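Local coordinates for salicylic acid-binding protein 2 (Nicotiana tabacum, PDB 1XKL) that hydrolyses methyl salicylate to salicylic acid and methanol as part of the signalling that activates systemic acquired resistance in tobacco, at residues Met108-Tyr122 against Gly212-Gly226. Numbering follows the deposited sequence.
Sequences MPDSVHNSSFVLEQY and GIPEEFQRWQIDNIG. With STH (2-amino-4H-1,3-benzoxathiin-4-ol), chain E.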
loop_
_atom_site.group_PDB
_atom_site.type_symbol
_atom_site.label_atom_id
_atom_site.label_comp_id
_atom_site.label_asym_id
_atom_site.label_seq_id
_atom_site.Cartn_x
_atom_site.Cartn_y
_atom_site.Cartn_z
HETATM N N MSE A 108 -18.566 -19.786 31.295
HETATM C CA MSE A 108 -19.596 -19.478 32.274
HETATM C C MSE A 108 -18.940 -19.132 33.604
HETATM O O MSE A 108 -18.348 -19.996 34.250
HETATM C CB MSE A 108 -20.517 -20.694 32.429
HETATM C CG MSE A 108 -21.698 -20.480 33.347
HETATM SE SE MSE A 108 -22.765 -22.068 33.419
HETATM C CE MSE A 108 -21.431 -23.245 34.194
ATOM N N PRO A 109 -19.047 -17.865 34.033
ATOM C CA PRO A 109 -18.466 -17.375 35.287
ATOM C C PRO A 109 -19.265 -17.787 36.515
ATOM O O PRO A 109 -20.289 -18.459 36.405
ATOM C CB PRO A 109 -18.501 -15.848 35.130
ATOM C CG PRO A 109 -19.108 -15.592 33.754
ATOM C CD PRO A 109 -19.874 -16.820 33.412
ATOM N N ASP A 110 -18.772 -17.372 37.680
ATOM C CA ASP A 110 -19.446 -17.607 38.949
ATOM C C ASP A 110 -19.311 -16.333 39.774
ATOM O O ASP A 110 -18.810 -15.318 39.275
ATOM C CB ASP A 110 -18.890 -18.846 39.693
ATOM C CG ASP A 110 -17.449 -18.686 40.195
ATOM O OD1 ASP A 110 -16.894 -19.712 40.636
ATOM O OD2 ASP A 110 -16.870 -17.584 40.175
ATOM N N SER A 111 -19.785 -16.375 41.012
ATOM C CA SER A 111 -19.727 -15.216 41.895
ATOM C C SER A 111 -18.621 -15.347 42.943
ATOM O O SER A 111 -18.104 -14.347 43.439
ATOM C CB SER A 111 -21.075 -15.030 42.598
ATOM O OG SER A 111 -21.474 -16.219 43.256
ATOM N N VAL A 112 -18.256 -16.587 43.253
ATOM C CA VAL A 112 -17.239 -16.893 44.253
ATOM C C VAL A 112 -15.805 -16.488 43.914
ATOM O O VAL A 112 -15.147 -15.804 44.704
ATOM C CB VAL A 112 -17.259 -18.410 44.585
ATOM C CG1 VAL A 112 -16.240 -18.734 45.664
ATOM C CG2 VAL A 112 -18.653 -18.817 45.037
ATOM N N HIS A 113 -15.315 -16.905 42.750
ATOM C CA HIS A 113 -13.939 -16.592 42.348
ATOM C C HIS A 113 -13.789 -15.265 41.610
ATOM O O HIS A 113 -14.763 -14.549 41.394
ATOM C CB HIS A 113 -13.382 -17.714 41.470
ATOM C CG HIS A 113 -13.509 -19.077 42.078
ATOM N ND1 HIS A 113 -14.694 -19.778 42.087
ATOM C CD2 HIS A 113 -12.607 -19.851 42.727
ATOM C CE1 HIS A 113 -14.519 -20.927 42.717
ATOM N NE2 HIS A 113 -13.263 -20.995 43.116
ATOM N N ASN A 114 -12.549 -14.933 41.254
ATOM C CA ASN A 114 -12.266 -13.716 40.503
ATOM C C ASN A 114 -13.018 -13.845 39.182
ATOM O O ASN A 114 -13.184 -14.950 38.667
ATOM C CB ASN A 114 -10.766 -13.591 40.227
ATOM C CG ASN A 114 -9.966 -13.270 41.477
ATOM O OD1 ASN A 114 -10.022 -14.000 42.474
ATOM N ND2 ASN A 114 -9.216 -12.170 41.433
ATOM N N SER A 115 -13.466 -12.724 38.631
ATOM C CA SER A 115 -14.217 -12.752 37.384
ATOM C C SER A 115 -13.477 -13.439 36.241
ATOM O O SER A 115 -14.101 -13.965 35.316
ATOM C CB SER A 115 -14.609 -11.333 36.995
ATOM O OG SER A 115 -15.381 -10.750 38.036
ATOM N N SER A 116 -12.148 -13.446 36.314
ATOM C CA SER A 116 -11.328 -14.083 35.287
ATOM C C SER A 116 -11.124 -15.575 35.548
ATOM O O SER A 116 -10.505 -16.270 34.746
ATOM C CB SER A 116 -9.965 -13.385 35.183
ATOM O OG SER A 116 -9.215 -13.512 36.382
ATOM N N PHE A 117 -11.669 -16.077 36.654
ATOM C CA PHE A 117 -11.519 -17.489 37.010
ATOM C C PHE A 117 -11.618 -18.484 35.852
ATOM O O PHE A 117 -10.654 -19.207 35.575
ATOM C CB PHE A 117 -12.533 -17.870 38.094
ATOM C CG PHE A 117 -12.366 -19.273 38.628
ATOM C CD1 PHE A 117 -11.147 -19.698 39.151
ATOM C CD2 PHE A 117 -13.438 -20.159 38.633
ATOM C CE1 PHE A 117 -10.999 -20.982 39.672
ATOM C CE2 PHE A 117 -13.301 -21.447 39.151
ATOM C CZ PHE A 117 -12.079 -21.856 39.672
ATOM N N VAL A 118 -12.764 -18.542 35.168
ATOM C CA VAL A 118 -12.902 -19.511 34.081
ATOM C C VAL A 118 -11.931 -19.286 32.933
ATOM O O VAL A 118 -11.527 -20.240 32.272
ATOM C CB VAL A 118 -14.360 -19.581 33.532
ATOM C CG1 VAL A 118 -15.304 -19.945 34.662
ATOM C CG2 VAL A 118 -14.774 -18.258 32.879
ATOM N N LEU A 119 -11.542 -18.036 32.701
ATOM C CA LEU A 119 -10.598 -17.745 31.629
ATOM C C LEU A 119 -9.211 -18.229 32.032
ATOM O O LEU A 119 -8.469 -18.767 31.209
ATOM C CB LEU A 119 -10.587 -16.241 31.326
ATOM C CG LEU A 119 -11.900 -15.689 30.751
ATOM C CD1 LEU A 119 -11.726 -14.231 30.347
ATOM C CD2 LEU A 119 -12.302 -16.522 29.535
ATOM N N GLU A 120 -8.879 -18.052 33.310
ATOM C CA GLU A 120 -7.586 -18.487 33.848
ATOM C C GLU A 120 -7.508 -20.006 33.829
ATOM O O GLU A 120 -6.489 -20.580 33.450
ATOM C CB GLU A 120 -7.410 -17.965 35.281
ATOM C CG GLU A 120 -7.085 -16.478 35.343
ATOM C CD GLU A 120 -7.155 -15.906 36.750
ATOM O OE1 GLU A 120 -6.612 -14.803 36.962
ATOM O OE2 GLU A 120 -7.756 -16.546 37.638
ATOM N N GLN A 121 -8.593 -20.658 34.230
ATOM C CA GLN A 121 -8.617 -22.110 34.231
ATOM C C GLN A 121 -8.480 -22.627 32.803
ATOM O O GLN A 121 -7.652 -23.499 32.529
ATOM C CB GLN A 121 -9.908 -22.611 34.879
ATOM C CG GLN A 121 -9.955 -22.364 36.384
ATOM C CD GLN A 121 -8.843 -23.102 37.117
ATOM O OE1 GLN A 121 -8.765 -24.330 37.072
ATOM N NE2 GLN A 121 -7.973 -22.353 37.789
ATOM N N TYR A 122 -9.282 -22.081 31.889
ATOM C CA TYR A 122 -9.221 -22.489 30.483
ATOM C C TYR A 122 -7.772 -22.498 29.987
ATOM O O TYR A 122 -7.304 -23.482 29.424
ATOM C CB TYR A 122 -10.041 -21.529 29.613
ATOM C CG TYR A 122 -9.838 -21.749 28.132
ATOM C CD1 TYR A 122 -10.431 -22.828 27.482
ATOM C CD2 TYR A 122 -8.994 -20.920 27.396
ATOM C CE1 TYR A 122 -10.184 -23.081 26.139
ATOM C CE2 TYR A 122 -8.737 -21.162 26.053
ATOM C CZ TYR A 122 -9.332 -22.247 25.430
ATOM O OH TYR A 122 -9.053 -22.513 24.110
ATOM N N GLY A 212 -12.066 -25.830 20.220
ATOM C CA GLY A 212 -11.591 -24.532 20.678
ATOM C C GLY A 212 -11.606 -24.511 22.190
ATOM O O GLY A 212 -10.613 -24.204 22.860
ATOM N N ILE A 213 -12.780 -24.834 22.711
ATOM C CA ILE A 213 -13.040 -24.939 24.134
ATOM C C ILE A 213 -13.495 -26.393 24.207
ATOM O O ILE A 213 -14.681 -26.695 24.085
ATOM C CB ILE A 213 -14.189 -24.019 24.575
ATOM C CG1 ILE A 213 -13.851 -22.560 24.245
ATOM C CG2 ILE A 213 -14.444 -24.192 26.057
ATOM C CD1 ILE A 213 -14.850 -21.556 24.813
ATOM N N PRO A 214 -12.540 -27.316 24.373
ATOM C CA PRO A 214 -12.803 -28.758 24.451
ATOM C C PRO A 214 -13.899 -29.178 25.424
ATOM O O PRO A 214 -14.158 -28.502 26.418
ATOM C CB PRO A 214 -11.428 -29.349 24.781
ATOM C CG PRO A 214 -10.671 -28.196 25.391
ATOM C CD PRO A 214 -11.113 -27.025 24.580
ATOM N N GLU A 215 -14.555 -30.292 25.101
ATOM C CA GLU A 215 -15.648 -30.833 25.907
ATOM C C GLU A 215 -15.268 -30.957 27.366
ATOM O O GLU A 215 -16.054 -30.627 28.260
ATOM C CB GLU A 215 -16.058 -32.216 25.399
ATOM C CG GLU A 215 -17.232 -32.796 26.172
ATOM C CD GLU A 215 -17.651 -34.170 25.687
ATOM O OE1 GLU A 215 -18.735 -34.632 26.099
ATOM O OE2 GLU A 215 -16.904 -34.790 24.904
ATOM N N GLU A 216 -14.055 -31.444 27.599
ATOM C CA GLU A 216 -13.575 -31.631 28.959
ATOM C C GLU A 216 -13.674 -30.359 29.787
ATOM O O GLU A 216 -14.120 -30.402 30.936
ATOM C CB GLU A 216 -12.133 -32.159 28.957
ATOM C CG GLU A 216 -11.179 -31.462 27.988
ATOM C CD GLU A 216 -11.079 -32.170 26.637
ATOM O OE1 GLU A 216 -12.138 -32.391 25.997
ATOM O OE2 GLU A 216 -9.941 -32.503 26.216
ATOM N N PHE A 217 -13.278 -29.225 29.213
ATOM C CA PHE A 217 -13.343 -27.971 29.955
ATOM C C PHE A 217 -14.790 -27.520 30.108
ATOM O O PHE A 217 -15.152 -26.883 31.097
ATOM C CB PHE A 217 -12.536 -26.869 29.267
ATOM C CG PHE A 217 -12.504 -25.589 30.046
ATOM C CD1 PHE A 217 -11.707 -25.468 31.183
ATOM C CD2 PHE A 217 -13.326 -24.528 29.690
ATOM C CE1 PHE A 217 -11.738 -24.309 31.952
ATOM C CE2 PHE A 217 -13.361 -23.368 30.451
ATOM C CZ PHE A 217 -12.569 -23.255 31.588
ATOM N N GLN A 218 -15.613 -27.834 29.115
ATOM C CA GLN A 218 -17.014 -27.479 29.181
ATOM C C GLN A 218 -17.642 -28.249 30.348
ATOM O O GLN A 218 -18.353 -27.672 31.173
ATOM C CB GLN A 218 -17.716 -27.831 27.865
ATOM C CG GLN A 218 -17.312 -26.964 26.672
ATOM C CD GLN A 218 -18.079 -27.333 25.418
ATOM O OE1 GLN A 218 -19.293 -27.515 25.459
ATOM N NE2 GLN A 218 -17.380 -27.439 24.300
ATOM N N ARG A 219 -17.369 -29.550 30.428
ATOM C CA ARG A 219 -17.915 -30.362 31.520
ATOM C C ARG A 219 -17.287 -29.933 32.843
ATOM O O ARG A 219 -17.904 -30.056 33.901
ATOM C CB ARG A 219 -17.652 -31.851 31.270
ATOM C CG ARG A 219 -17.896 -32.283 29.831
ATOM C CD ARG A 219 -18.721 -33.556 29.720
ATOM N NE ARG A 219 -20.160 -33.303 29.857
ATOM C CZ ARG A 219 -21.058 -33.560 28.909
ATOM N NH1 ARG A 219 -22.340 -33.301 29.123
ATOM N NH2 ARG A 219 -20.671 -34.073 27.747
ATOM N N TRP A 220 -16.061 -29.422 32.777
ATOM C CA TRP A 220 -15.374 -28.963 33.972
ATOM C C TRP A 220 -16.136 -27.794 34.583
ATOM O O TRP A 220 -16.296 -27.713 35.800
ATOM C CB TRP A 220 -13.953 -28.516 33.642
ATOM C CG TRP A 220 -13.203 -28.085 34.853
ATOM C CD1 TRP A 220 -12.484 -28.882 35.705
ATOM C CD2 TRP A 220 -13.164 -26.766 35.411
ATOM N NE1 TRP A 220 -12.006 -28.139 36.757
ATOM C CE2 TRP A 220 -12.409 -26.839 36.603
ATOM C CE3 TRP A 220 -13.696 -25.531 35.022
ATOM C CZ2 TRP A 220 -12.173 -25.723 37.410
ATOM C CZ3 TRP A 220 -13.464 -24.418 35.823
ATOM C CH2 TRP A 220 -12.707 -24.522 37.005
ATOM N N GLN A 221 -16.603 -26.883 33.736
ATOM C CA GLN A 221 -17.347 -25.724 34.220
ATOM C C GLN A 221 -18.690 -26.126 34.788
ATOM O O GLN A 221 -19.150 -25.556 35.773
ATOM C CB GLN A 221 -17.575 -24.719 33.095
ATOM C CG GLN A 221 -16.315 -24.223 32.429
ATOM C CD GLN A 221 -16.630 -23.222 31.347
ATOM O OE1 GLN A 221 -16.828 -22.041 31.618
ATOM N NE2 GLN A 221 -16.702 -23.695 30.115
ATOM N N ILE A 222 -19.338 -27.093 34.151
ATOM C CA ILE A 222 -20.635 -27.555 34.629
ATOM C C ILE A 222 -20.453 -28.178 36.017
ATOM O O ILE A 222 -21.197 -27.872 36.950
ATOM C CB ILE A 222 -21.232 -28.589 33.658
ATOM C CG1 ILE A 222 -21.608 -27.885 32.348
ATOM C CG2 ILE A 222 -22.452 -29.268 34.285
ATOM C CD1 ILE A 222 -22.209 -28.798 31.316
ATOM N N ASP A 223 -19.438 -29.027 36.140
ATOM C CA ASP A 223 -19.135 -29.710 37.396
ATOM C C ASP A 223 -18.657 -28.792 38.525
ATOM O O ASP A 223 -19.046 -28.973 39.678
ATOM C CB ASP A 223 -18.084 -30.796 37.154
ATOM C CG ASP A 223 -18.624 -31.961 36.344
ATOM O OD1 ASP A 223 -17.839 -32.876 36.008
ATOM O OD2 ASP A 223 -19.838 -31.964 36.044
ATOM N N ASN A 224 -17.817 -27.813 38.187
ATOM C CA ASN A 224 -17.258 -26.877 39.162
ATOM C C ASN A 224 -18.098 -25.631 39.417
ATOM O O ASN A 224 -18.245 -25.192 40.562
ATOM C CB ASN A 224 -15.867 -26.429 38.718
ATOM C CG ASN A 224 -14.813 -27.484 38.950
ATOM O OD1 ASN A 224 -14.876 -28.586 38.406
ATOM N ND2 ASN A 224 -13.825 -27.147 39.771
ATOM N N ILE A 225 -18.630 -25.048 38.349
ATOM C CA ILE A 225 -19.436 -23.845 38.473
ATOM C C ILE A 225 -20.911 -24.157 38.707
ATOM O O ILE A 225 -21.605 -23.401 39.385
ATOM C CB ILE A 225 -19.283 -22.972 37.220
ATOM C CG1 ILE A 225 -17.803 -22.647 37.008
ATOM C CG2 ILE A 225 -20.095 -21.695 37.371
ATOM C CD1 ILE A 225 -17.462 -22.289 35.595
ATOM N N GLY A 226 -21.390 -25.263 38.146
ATOM C CA GLY A 226 -22.782 -25.647 38.336
ATOM C C GLY A 226 -23.790 -25.037 37.377
ATOM O O GLY A 226 -23.642 -23.895 36.955
HETATM C C8 STH E . -13.449 -17.056 22.846
HETATM O O8 STH E . -13.112 -16.210 23.856
HETATM C C1 STH E . -12.668 -18.296 22.565
HETATM C C2 STH E . -13.074 -19.180 21.445
HETATM C C3 STH E . -12.326 -20.362 21.180
HETATM C C4 STH E . -11.177 -20.682 21.969
HETATM C C5 STH E . -10.773 -19.832 23.045
HETATM C C6 STH E . -11.496 -18.655 23.330
HETATM C C7 STH E . -15.143 -17.933 21.118
HETATM O O2 STH E . -14.214 -18.897 20.649
HETATM N N7 STH E . -15.788 -17.396 20.013
HETATM S S7 STH E . -14.578 -16.756 22.066
#
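Helices 117-122 and 215-225 of this alpha/beta-hydrolase fold run roughly antiparallel, their N-to-C directions 142° apart and their axes 11.3 Å apart at closest approach, while Met108-Asp110 passes along the C-terminal half of the second helix. Phe217 packs against helix 117-122: with CG anti to the backbone N, its ring reaches Tyr122, whose CA lies over one face, 3.9 Å from the ring centroid, as a CH-pi contact. The Tyr122 ring turns its edge to the Phe217 face, with planes at 78°. Farther along, Trp220 CH2 touches Gln121 CG at 3.6 Å and meets the Phe117 ring, CE2, at 3.8 Å. Gln221, extended beyond CG, brings OE1 to Met108 N in a nearly straight hydrogen bond (2.9 Å, 174°), and its NE2 donates to Ala106 O, so both ends of the amide hold the chain just after strand 98-104. The selenomethionine Met108 bends at its last torsion, setting CE 3.7 Å from Ile225 CB. At the pocket end, the backbone N-H groups of Gly212 and Ile213 both donate to Asp210 OD1 of the charge relay system. Tyr122 OH donates to Gly212 O, in the loop before helix 215-225, at 2.6 Å and packs 3.4 Å from STH C5.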